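Local coordinates for protein O-phospho-L-seryl-tRNA:Cys-tRNA synthase (Methanocaldococcus jannaschii DSM 2661, PDB 5X6B) that carries pyridoxal phosphate as a lysine adduct on a fold-type-I enzyme scaffold and probably converts O-phosphoseryl-tRNA(Cys) into cysteinyl-tRNA(Cys), at residues B[127-132]-B[194-199]; B[149-154]-B[159-164]; B[264-269]-B[274-279]. One frame throughout, in Å; residues are numbered along the deposited sequence.

Contact 1: B[127-132]-B[194-199]; sequences FIVMHA and VGLILL
The carbonyl oxygen of Leu-198, whose side chain meets Met-130, accepts a hydrogen bond from the Tyr-180 hydroxyl, while the strand's peptides pair with 139-143 and 226-229. With its backbone polarity met in this way, the strand can turn leucines into an apolar interface with the helix. Leu-196 is the main partner: one of its two methyls, CD2, lies 4.0 Å from Met-130 CG and 4.2 Å from Val-129 CG2, so two neighbouring helix residues share one branch tip. Met-130 leaves the helix with CG anti to its own carbonyl carbon (chi1 -77°) and then runs straight, which carries its far end one strand repeat along, where CE reaches Leu-198 CD1 at 4.0 Å. A long, unbranched thioether suits a place that must span two leucines, and a short beta-branched valine suits the spot beside it, where the helix already faces the strand. All these side chains meet at roughly right angles. Helix 127-132 and strand 194-199 run nearly antiparallel, 159° between directions, with axes 9.1 Å apart. A helix laid against an inner strand of a mostly parallel seven-stranded sheet is characteristic of the large domain of fold-type-I pyridoxal phosphate enzymes.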
# COMPACT_ATOMS: atom_id res chain seq x y z
N PHE B 127 -10.50 3.95 18.51
CA PHE B 127 -11.78 4.62 18.38
C PHE B 127 -12.91 3.62 18.18
O PHE B 127 -13.99 3.79 18.74
CB PHE B 127 -11.77 5.61 17.22
CG PHE B 127 -13.10 6.26 16.98
CD1 PHE B 127 -13.65 7.12 17.93
CD2 PHE B 127 -13.82 5.99 15.83
CE1 PHE B 127 -14.88 7.71 17.72
CE2 PHE B 127 -15.05 6.58 15.62
CZ PHE B 127 -15.58 7.44 16.56
N ILE B 128 -12.64 2.57 17.41
CA ILE B 128 -13.64 1.55 17.14
C ILE B 128 -14.10 0.85 18.41
O ILE B 128 -15.31 0.74 18.65
CB ILE B 128 -13.11 0.49 16.15
CG1 ILE B 128 -13.15 1.04 14.73
CG2 ILE B 128 -13.94 -0.78 16.22
CD1 ILE B 128 -12.43 0.19 13.73
N VAL B 129 -13.17 0.40 19.24
CA VAL B 129 -13.55 -0.30 20.46
C VAL B 129 -14.14 0.68 21.48
O VAL B 129 -15.03 0.33 22.25
CB VAL B 129 -12.36 -1.07 21.10
CG1 VAL B 129 -11.85 -2.13 20.15
CG2 VAL B 129 -11.24 -0.13 21.50
N MET B 130 -13.65 1.92 21.48
CA MET B 130 -14.19 2.95 22.36
C MET B 130 -15.62 3.29 21.97
O MET B 130 -16.41 3.75 22.79
CB MET B 130 -13.33 4.21 22.31
CG MET B 130 -12.04 4.13 23.10
SD MET B 130 -11.17 5.71 23.03
CE MET B 130 -9.66 5.30 23.91
N HIS B 131 -15.95 3.07 20.70
CA HIS B 131 -17.23 3.47 20.16
C HIS B 131 -18.25 2.34 20.21
O HIS B 131 -19.45 2.58 20.31
CB HIS B 131 -17.06 3.96 18.71
CG HIS B 131 -18.30 4.55 18.12
ND1 HIS B 131 -19.21 3.80 17.41
CD2 HIS B 131 -18.77 5.82 18.13
CE1 HIS B 131 -20.19 4.59 17.00
NE2 HIS B 131 -19.95 5.81 17.43
N ALA B 132 -17.76 1.10 20.17
CA ALA B 132 -18.63 -0.06 20.07
C ALA B 132 -18.71 -0.88 21.36
O ALA B 132 -19.55 -1.78 21.47
CB ALA B 132 -18.18 -0.95 18.92
N VAL B 194 -16.30 2.60 34.48
CA VAL B 194 -15.11 2.39 33.68
C VAL B 194 -15.40 1.39 32.57
O VAL B 194 -15.60 0.21 32.83
CB VAL B 194 -13.93 1.89 34.52
CG1 VAL B 194 -12.75 1.54 33.62
CG2 VAL B 194 -13.53 2.94 35.55
N GLY B 195 -15.44 1.89 31.34
CA GLY B 195 -15.78 1.06 30.20
C GLY B 195 -14.59 0.34 29.60
O GLY B 195 -14.74 -0.74 29.01
N LEU B 196 -13.40 0.91 29.76
CA LEU B 196 -12.22 0.36 29.11
C LEU B 196 -10.92 0.63 29.87
O LEU B 196 -10.65 1.75 30.31
CB LEU B 196 -12.11 0.92 27.69
CG LEU B 196 -10.99 0.34 26.81
CD1 LEU B 196 -11.21 -1.14 26.59
CD2 LEU B 196 -10.92 1.08 25.49
N ILE B 197 -10.11 -0.42 29.99
CA ILE B 197 -8.74 -0.28 30.49
C ILE B 197 -7.74 -0.32 29.33
O ILE B 197 -7.76 -1.25 28.51
CB ILE B 197 -8.40 -1.37 31.51
CG1 ILE B 197 -9.38 -1.31 32.68
CG2 ILE B 197 -6.97 -1.21 32.01
CD1 ILE B 197 -9.22 -2.45 33.64
N LEU B 198 -6.88 0.69 29.26
CA LEU B 198 -5.95 0.83 28.14
C LEU B 198 -4.50 0.91 28.61
O LEU B 198 -4.17 1.69 29.50
CB LEU B 198 -6.32 2.08 27.32
CG LEU B 198 -5.59 2.36 26.00
CD1 LEU B 198 -6.55 3.03 25.02
CD2 LEU B 198 -4.36 3.23 26.20
N LEU B 199 -3.64 0.10 28.00
CA LEU B 199 -2.21 0.15 28.31
C LEU B 199 -1.36 0.37 27.06
O LEU B 199 -1.38 -0.45 26.14
CB LEU B 199 -1.77 -1.13 29.02
CG LEU B 199 -0.26 -1.25 29.29
CD1 LEU B 199 0.23 -0.12 30.19
CD2 LEU B 199 0.09 -2.61 29.88

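Contact 2: B[149-154]-B[159-164]; sequences TSYVAA and LNVAEV
Tyr-151 carries its ring anti to its carbonyl carbon (chi1 -62°), and Glu-163, with the same first rotation followed by an extended chain, reaches back from the strand to meet it. Their ends join where Tyr-151 OH donates a weak hydrogen bond of 2.9 Å to Glu-163 OE2, with the ring and carboxylate planes steeply turned against each other, 78° apart. Farther from the hydroxyl, Val-161 CG1 comes obliquely to Tyr-151 CE1 at 4.0 Å. The other branch of the valine, CG2, rests 3.6 Å from Ala-154 CB: a beta-branched residue can serve two helix residues a turn apart, and an alanine keeps the helix close to the strand. Beyond it the chain turns, and Leu-159 N gives Ala-154 O a hydrogen bond of 2.8 Å, nearly straight at 162°. Beside this bond the two CB atoms of Ala-154 and Leu-159 lie 4.4 Å apart. These residues form the return of a beta-alpha-beta unit, strand 139-143, helix 148-156 and strand 160-166, in which helix and final strand run almost antiparallel. Lys-282 of the second subunit makes a cation-pi contact with Tyr-151 and packs on Glu-163. The lysine, and less so the weak phenol bond, would probably favour a charged carboxylate at this polar edge beside the second subunit, while the apolar groups and the backbone bond set the helix-strand spacing.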
# COMPACT_ATOMS: atom_id res chain seq x y z
N THR B 149 -3.28 10.06 20.59
CA THR B 149 -4.42 9.51 19.88
C THR B 149 -5.34 8.70 20.79
O THR B 149 -6.50 8.48 20.46
CB THR B 149 -3.97 8.62 18.70
OG1 THR B 149 -3.20 7.51 19.20
CG2 THR B 149 -3.14 9.42 17.73
N SER B 150 -4.82 8.26 21.93
CA SER B 150 -5.67 7.57 22.90
C SER B 150 -6.62 8.58 23.54
O SER B 150 -7.79 8.29 23.80
CB SER B 150 -4.84 6.86 23.96
OG SER B 150 -4.13 5.78 23.40
N TYR B 151 -6.10 9.78 23.79
CA TYR B 151 -6.90 10.87 24.33
C TYR B 151 -7.91 11.40 23.31
O TYR B 151 -9.08 11.58 23.62
CB TYR B 151 -5.99 12.01 24.80
CG TYR B 151 -5.05 11.60 25.91
CD1 TYR B 151 -5.46 11.64 27.23
CD2 TYR B 151 -3.76 11.17 25.62
CE1 TYR B 151 -4.61 11.27 28.25
CE2 TYR B 151 -2.90 10.80 26.64
CZ TYR B 151 -3.33 10.85 27.95
OH TYR B 151 -2.47 10.47 28.97
N VAL B 152 -7.43 11.64 22.09
CA VAL B 152 -8.26 12.21 21.04
C VAL B 152 -9.38 11.24 20.63
O VAL B 152 -10.50 11.66 20.36
CB VAL B 152 -7.42 12.60 19.81
CG1 VAL B 152 -8.30 13.22 18.72
CG2 VAL B 152 -6.33 13.58 20.22
N ALA B 153 -9.07 9.95 20.59
CA ALA B 153 -10.07 8.96 20.22
C ALA B 153 -11.14 8.85 21.30
O ALA B 153 -12.31 8.61 21.00
CB ALA B 153 -9.43 7.60 19.97
N ALA B 154 -10.73 9.02 22.56
CA ALA B 154 -11.67 8.98 23.67
C ALA B 154 -12.63 10.16 23.62
O ALA B 154 -13.84 10.00 23.78
CB ALA B 154 -10.93 8.95 24.99
N LEU B 159 -15.93 9.90 25.61
CA LEU B 159 -15.60 9.17 26.83
C LEU B 159 -14.73 10.03 27.72
O LEU B 159 -14.06 10.95 27.25
CB LEU B 159 -14.89 7.86 26.50
CG LEU B 159 -15.70 6.84 25.71
CD1 LEU B 159 -14.89 5.58 25.48
CD2 LEU B 159 -17.00 6.52 26.43
N ASN B 160 -14.74 9.72 29.01
CA ASN B 160 -13.89 10.40 29.97
C ASN B 160 -12.59 9.63 30.18
O ASN B 160 -12.53 8.42 29.91
CB ASN B 160 -14.62 10.60 31.30
CG ASN B 160 -15.80 11.54 31.17
OD1 ASN B 160 -15.65 12.76 31.23
ND2 ASN B 160 -16.99 10.97 30.99
N VAL B 161 -11.56 10.31 30.65
CA VAL B 161 -10.24 9.69 30.75
C VAL B 161 -9.56 9.95 32.10
O VAL B 161 -9.50 11.09 32.56
CB VAL B 161 -9.30 10.19 29.62
CG1 VAL B 161 -7.88 9.73 29.86
CG2 VAL B 161 -9.80 9.71 28.27
N ALA B 162 -9.06 8.89 32.71
CA ALA B 162 -8.25 9.00 33.91
C ALA B 162 -6.87 8.36 33.69
O ALA B 162 -6.77 7.30 33.06
CB ALA B 162 -8.95 8.35 35.09
N GLU B 163 -5.83 9.01 34.21
CA GLU B 163 -4.46 8.57 33.98
C GLU B 163 -3.87 7.78 35.15
O GLU B 163 -3.93 8.22 36.30
CB GLU B 163 -3.57 9.78 33.68
CG GLU B 163 -3.92 10.50 32.39
CD GLU B 163 -3.17 11.81 32.23
OE1 GLU B 163 -2.64 12.33 33.23
OE2 GLU B 163 -3.10 12.32 31.09
N VAL B 164 -3.30 6.62 34.84
CA VAL B 164 -2.52 5.86 35.81
C VAL B 164 -1.10 6.40 35.83
O VAL B 164 -0.45 6.49 34.79
CB VAL B 164 -2.51 4.36 35.49
CG1 VAL B 164 -1.52 3.63 36.39
CG2 VAL B 164 -3.90 3.77 35.63

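Contact 3: B[264-269]-B[274-279]; sequences GILAFS and DKITKT
Ile-276, the final residue of the short helix 273-276, faces strand 264-268 and lays its methyl CG2 over one face of the Phe-268 ring. That carbon is 4.1 Å from the ring centroid and 25° off the normal, a CH-pi contact displaced toward the rim, where CE2 of Phe-268 is nearest at 3.7 Å. CG2 lies anti to the isoleucine's backbone N, which aims this branch at the strand. The same methyl also touches Leu-266 CD2, 4.2 Å away, so it is shared by two strand residues whose side chains emerge on one side of the sheet with Ala-267 between them turned to the other. Isoleucine suits the place because its second branch remains available for helix 122-132, where Ile-276 packs on Ile-128 and Val-129. Strand 264-268 is the one that runs against both of its neighbours, 115-119 and 248-252, in the seven-stranded sheet, as in other fold-type-I pyridoxal phosphate enzymes; a tight connection brings the short helix back over the strand's end. Phe-268 CG sits between backbone N and carbonyl carbon (chi1 55°), which stands the ring up from the strand toward Ile-276 and Thr-277 as a broad, flat platform. Thr-277, the first residue past the helix, presents CG2 obliquely to the ring, 3.7 Å from Phe-268 CZ; threonine suits the spot because it can give a methyl to the aromatic ring while its hydroxyl is used elsewhere. OG1 hydrogen-bonds the carbonyl oxygen of Ser-273 at the start of the same short helix.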
# COMPACT_ATOMS: atom_id res chain seq x y z
N GLY B 264 -3.37 -0.78 9.75
CA GLY B 264 -3.23 -1.27 11.11
C GLY B 264 -4.09 -2.49 11.32
O GLY B 264 -4.77 -2.95 10.40
N ILE B 265 -4.05 -3.04 12.53
CA ILE B 265 -4.81 -4.24 12.84
C ILE B 265 -5.53 -4.07 14.17
O ILE B 265 -4.98 -3.50 15.11
CB ILE B 265 -3.91 -5.49 12.90
CG1 ILE B 265 -3.33 -5.79 11.52
CG2 ILE B 265 -4.68 -6.70 13.39
CD1 ILE B 265 -4.38 -6.14 10.49
N LEU B 266 -6.78 -4.52 14.22
CA LEU B 266 -7.49 -4.63 15.48
C LEU B 266 -7.77 -6.11 15.74
O LEU B 266 -8.50 -6.75 14.98
CB LEU B 266 -8.80 -3.83 15.46
CG LEU B 266 -9.72 -3.98 16.68
CD1 LEU B 266 -9.00 -3.60 17.97
CD2 LEU B 266 -10.98 -3.13 16.52
N ALA B 267 -7.15 -6.65 16.78
CA ALA B 267 -7.39 -8.03 17.16
C ALA B 267 -8.27 -8.06 18.40
O ALA B 267 -8.17 -7.18 19.25
CB ALA B 267 -6.08 -8.76 17.40
N PHE B 268 -9.12 -9.07 18.50
CA PHE B 268 -10.08 -9.13 19.60
C PHE B 268 -10.61 -10.53 19.85
O PHE B 268 -10.60 -11.39 18.97
CB PHE B 268 -11.25 -8.16 19.34
CG PHE B 268 -11.94 -8.39 18.02
CD1 PHE B 268 -13.02 -9.25 17.92
CD2 PHE B 268 -11.51 -7.72 16.88
CE1 PHE B 268 -13.65 -9.45 16.71
CE2 PHE B 268 -12.15 -7.92 15.66
CZ PHE B 268 -13.22 -8.78 15.58
N SER B 269 -11.09 -10.76 21.07
CA SER B 269 -11.63 -12.05 21.47
C SER B 269 -13.04 -12.27 20.92
O SER B 269 -13.76 -11.31 20.66
CB SER B 269 -11.66 -12.17 23.00
OG SER B 269 -12.52 -11.19 23.56
N ASP B 274 -19.31 -9.72 18.45
CA ASP B 274 -20.64 -9.26 18.06
C ASP B 274 -20.78 -7.74 18.01
O ASP B 274 -21.57 -7.21 17.23
CB ASP B 274 -21.70 -9.82 19.02
CG ASP B 274 -21.87 -11.33 18.87
OD1 ASP B 274 -21.44 -11.88 17.84
OD2 ASP B 274 -22.45 -11.94 19.79
N LYS B 275 -20.02 -7.04 18.85
CA LYS B 275 -20.12 -5.59 18.89
C LYS B 275 -19.14 -4.93 17.92
O LYS B 275 -19.46 -3.91 17.30
CB LYS B 275 -19.87 -5.09 20.31
CG LYS B 275 -20.31 -6.07 21.38
CD LYS B 275 -20.85 -5.35 22.61
CE LYS B 275 -21.44 -6.33 23.61
NZ LYS B 275 -21.08 -5.98 25.01
N ILE B 276 -17.96 -5.52 17.78
CA ILE B 276 -16.98 -5.00 16.83
C ILE B 276 -17.47 -5.24 15.41
O ILE B 276 -17.52 -4.32 14.60
CB ILE B 276 -15.60 -5.65 17.03
CG1 ILE B 276 -15.07 -5.37 18.44
CG2 ILE B 276 -14.62 -5.13 15.99
CD1 ILE B 276 -14.85 -3.91 18.74
N THR B 277 -17.85 -6.48 15.13
CA THR B 277 -18.27 -6.88 13.80
C THR B 277 -19.78 -6.72 13.60
O THR B 277 -20.38 -7.39 12.75
CB THR B 277 -17.88 -8.35 13.50
OG1 THR B 277 -18.60 -9.23 14.38
CG2 THR B 277 -16.38 -8.55 13.68
N LYS B 278 -20.40 -5.83 14.38
CA LYS B 278 -21.83 -5.59 14.25
C LYS B 278 -22.13 -5.05 12.86
O LYS B 278 -21.46 -4.14 12.37
CB LYS B 278 -22.33 -4.62 15.32
CG LYS B 278 -23.68 -4.00 14.98
CD LYS B 278 -24.29 -3.29 16.18
CE LYS B 278 -25.63 -2.69 15.82
NZ LYS B 278 -26.07 -1.68 16.83
N THR B 279 -23.15 -5.61 12.23
CA THR B 279 -23.46 -5.30 10.84
C THR B 279 -24.52 -4.21 10.71
O THR B 279 -25.30 -3.96 11.64
CB THR B 279 -23.91 -6.56 10.10
OG1 THR B 279 -25.08 -7.10 10.73
CG2 THR B 279 -22.81 -7.60 10.13

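All three contacts are buried and reach the same seven-stranded sheet, but at different places across it. Helix 122-132 is the common neighbour: Met-130 of contact 1 packs its sulfur against Ala-154 of contact 2, and Val-129 sends CG1 to Leu-266 and Ile-276 of contact 3. Contact 1, against an inner strand, is wholly aliphatic apart from one thioether. Contact 3, built on the antiparallel strand, adds an aromatic face and has one partly exposed partner, Thr-277. Contact 2, at the edge strand 160-166, has two, Val-161 and Glu-163, and alone has hydrogen bonds between its segments, one closing the helix-to-strand turn, the other a weak side-chain bond. Contacts 1 and 2 both touch the second subunit.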